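Local coordinates for protein T cell receptor mu chain (PDB 7L15) that pairs with a gamma chain to form the marsupial gamma mu T cell receptor and probably takes part in antigen recognition through its immunoglobulin V domain, at residues R107-G110 / D116-V119. Residues are numbered along the deposited sequence; the frame is centred on the assembly and turned at random.
Sequences RRVG and DKLV
The base of the CDR3 hairpin of the V domain, where strand 101-109 turns back as strand 117-120, is closed by Arg107 to Val109 pairing antiparallel with Lys117 to Val119. Arg107 and Val119 form one hydrogen-bonded pair, Arg107 N to Val119 O at 2.9 Å and Val119 N to Arg107 O at 2.9 Å. Val109 and Lys117 form the next, Val109 N to Lys117 O and Lys117 N to Val109 O, both 2.8 Å. Between them, the non-hydrogen-bonded pair Arg108 and Leu118 brings Leu118 CD2 to 4.0 Å from Arg108 CA. On the other face Val109 CG2 meets Val119 CG2 at 4.1 Å, while Val109 CG1 lies alongside Lys117 CE. At the loop end a salt bridge links Arg108 on strand 101-109 to Asp116, just before strand 117-120: the Arg108 chain leaves with CG opposite the backbone N (chi1 177°) and runs extended, so that NE meets Asp116 OD2 at 2.9 Å. The nearly straight bond (174°) lies in the guanidinium plane and uses the anti lone pair of OD2, with the carboxylate turned 81° from that plane. Asp116 OD1 accepts from Gly112 N and Arg108 NH2 donates to Asp113 O, tying both groups into the loop. Trp100 of the gamma chain makes a cation-pi contact with Arg108 and a hydrogen bond to Asp116 O. This is the F-G hairpin of a V-set domain, whose loop is CDR3.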
ATOM      1  N   ARG A 107      17.684  -3.155 -13.781  1.00 41.93           N
ATOM      2  CA  ARG A 107      19.007  -2.894 -14.326  1.00 42.82           C
ATOM      3  C   ARG A 107      19.244  -1.392 -14.367  1.00 49.49           C
ATOM      4  O   ARG A 107      18.398  -0.637 -14.862  1.00 47.50           O
ATOM      5  CB  ARG A 107      19.175  -3.478 -15.741  1.00 40.28           C
ATOM      6  CG  ARG A 107      20.521  -3.077 -16.416  1.00 40.39           C
ATOM      7  CD  ARG A 107      20.693  -3.637 -17.841  1.00 43.65           C
ATOM      8  NE  ARG A 107      22.016  -3.360 -18.423  1.00 44.09           N
ATOM      9  CZ  ARG A 107      22.223  -2.865 -19.649  1.00 52.25           C
ATOM     10  NH1 ARG A 107      21.202  -2.588 -20.453  1.00 46.91           N
ATOM     11  NH2 ARG A 107      23.469  -2.667 -20.089  1.00 51.52           N
ATOM     12  N   ARG A 108      20.397  -0.965 -13.867  1.00 49.61           N
ATOM     13  CA  ARG A 108      20.787   0.430 -13.967  1.00 54.07           C
ATOM     14  C   ARG A 108      21.374   0.689 -15.350  1.00 51.52           C
ATOM     15  O   ARG A 108      22.241  -0.058 -15.809  1.00 47.94           O
ATOM     16  CB  ARG A 108      21.791   0.781 -12.865  1.00 56.54           C
ATOM     17  CG  ARG A 108      22.298   2.210 -12.949  1.00 53.98           C
ATOM     18  CD  ARG A 108      23.090   2.582 -11.699  1.00 56.31           C
ATOM     19  NE  ARG A 108      23.428   3.994 -11.747  1.00 65.72           N
ATOM     20  CZ  ARG A 108      23.540   4.779 -10.684  1.00 62.43           C
ATOM     21  NH1 ARG A 108      23.333   4.294  -9.464  1.00 56.12           N
ATOM     22  NH2 ARG A 108      23.836   6.058 -10.853  1.00 61.73           N
ATOM     23  N   VAL A 109      20.867   1.722 -16.023  1.00 51.09           N
ATOM     24  CA  VAL A 109      21.193   2.030 -17.414  1.00 50.54           C
ATOM     25  C   VAL A 109      21.414   3.532 -17.544  1.00 58.61           C
ATOM     26  O   VAL A 109      20.613   4.322 -17.038  1.00 61.73           O
ATOM     27  CB  VAL A 109      20.071   1.566 -18.367  1.00 53.78           C
ATOM     28  CG1 VAL A 109      20.254   2.142 -19.754  1.00 48.53           C
ATOM     29  CG2 VAL A 109      20.008   0.037 -18.418  1.00 50.56           C
ATOM     30  N   GLY A 110      22.492   3.930 -18.208  1.00 62.89           N
ATOM     31  CA  GLY A 110      22.696   5.336 -18.520  1.00 68.07           C
ATOM     32  C   GLY A 110      24.177   5.671 -18.599  1.00 72.42           C
ATOM     33  O   GLY A 110      25.017   4.791 -18.753  1.00 68.23           O
ATOM     34  N   ASP A 116      21.136   8.302 -14.553  1.00 61.60           N
ATOM     35  CA  ASP A 116      20.841   6.916 -14.891  1.00 62.87           C
ATOM     36  C   ASP A 116      19.407   6.566 -14.515  1.00 54.87           C
ATOM     37  O   ASP A 116      18.822   7.132 -13.587  1.00 46.02           O
ATOM     38  CB  ASP A 116      21.816   5.963 -14.178  1.00 66.45           C
ATOM     39  CG  ASP A 116      23.216   5.976 -14.793  1.00 65.76           C
ATOM     40  OD1 ASP A 116      23.430   6.736 -15.759  1.00 67.40           O
ATOM     41  OD2 ASP A 116      24.099   5.221 -14.326  1.00 61.38           O
ATOM     42  N   LYS A 117      18.833   5.628 -15.252  1.00 53.92           N
ATOM     43  CA  LYS A 117      17.520   5.094 -14.922  1.00 53.40           C
ATOM     44  C   LYS A 117      17.619   3.628 -14.521  1.00 55.48           C
ATOM     45  O   LYS A 117      18.606   2.934 -14.792  1.00 55.93           O
ATOM     46  CB  LYS A 117      16.540   5.223 -16.091  1.00 46.90           C
ATOM     47  CG  LYS A 117      17.027   4.520 -17.343  1.00 49.00           C
ATOM     48  CD  LYS A 117      16.056   4.637 -18.530  1.00 52.10           C
ATOM     49  CE  LYS A 117      16.569   3.766 -19.691  1.00 49.82           C
ATOM     50  NZ  LYS A 117      15.590   3.554 -20.800  1.00 50.60           N
ATOM     51  N   LEU A 118      16.567   3.180 -13.857  1.00 50.32           N
ATOM     52  CA  LEU A 118      16.298   1.775 -13.642  1.00 46.87           C
ATOM     53  C   LEU A 118      15.332   1.326 -14.727  1.00 42.58           C
ATOM     54  O   LEU A 118      14.359   2.027 -15.015  1.00 41.90           O
ATOM     55  CB  LEU A 118      15.699   1.557 -12.252  1.00 40.74           C
ATOM     56  CG  LEU A 118      16.688   1.875 -11.128  1.00 41.55           C
ATOM     57  CD1 LEU A 118      16.036   1.719  -9.755  1.00 37.67           C
ATOM     58  CD2 LEU A 118      17.867   0.927 -11.284  1.00 34.13           C
ATOM     59  N   VAL A 119      15.648   0.209 -15.381  1.00 42.76           N
ATOM     60  CA  VAL A 119      14.706  -0.506 -16.230  1.00 42.11           C
ATOM     61  C   VAL A 119      14.221  -1.691 -15.419  1.00 42.12           C
ATOM     62  O   VAL A 119      15.032  -2.393 -14.801  1.00 41.21           O
ATOM     63  CB  VAL A 119      15.334  -0.956 -17.564  1.00 38.63           C
ATOM     64  CG1 VAL A 119      14.266  -1.595 -18.473  1.00 32.05           C
ATOM     65  CG2 VAL A 119      15.948   0.205 -18.276  1.00 37.64           C
TER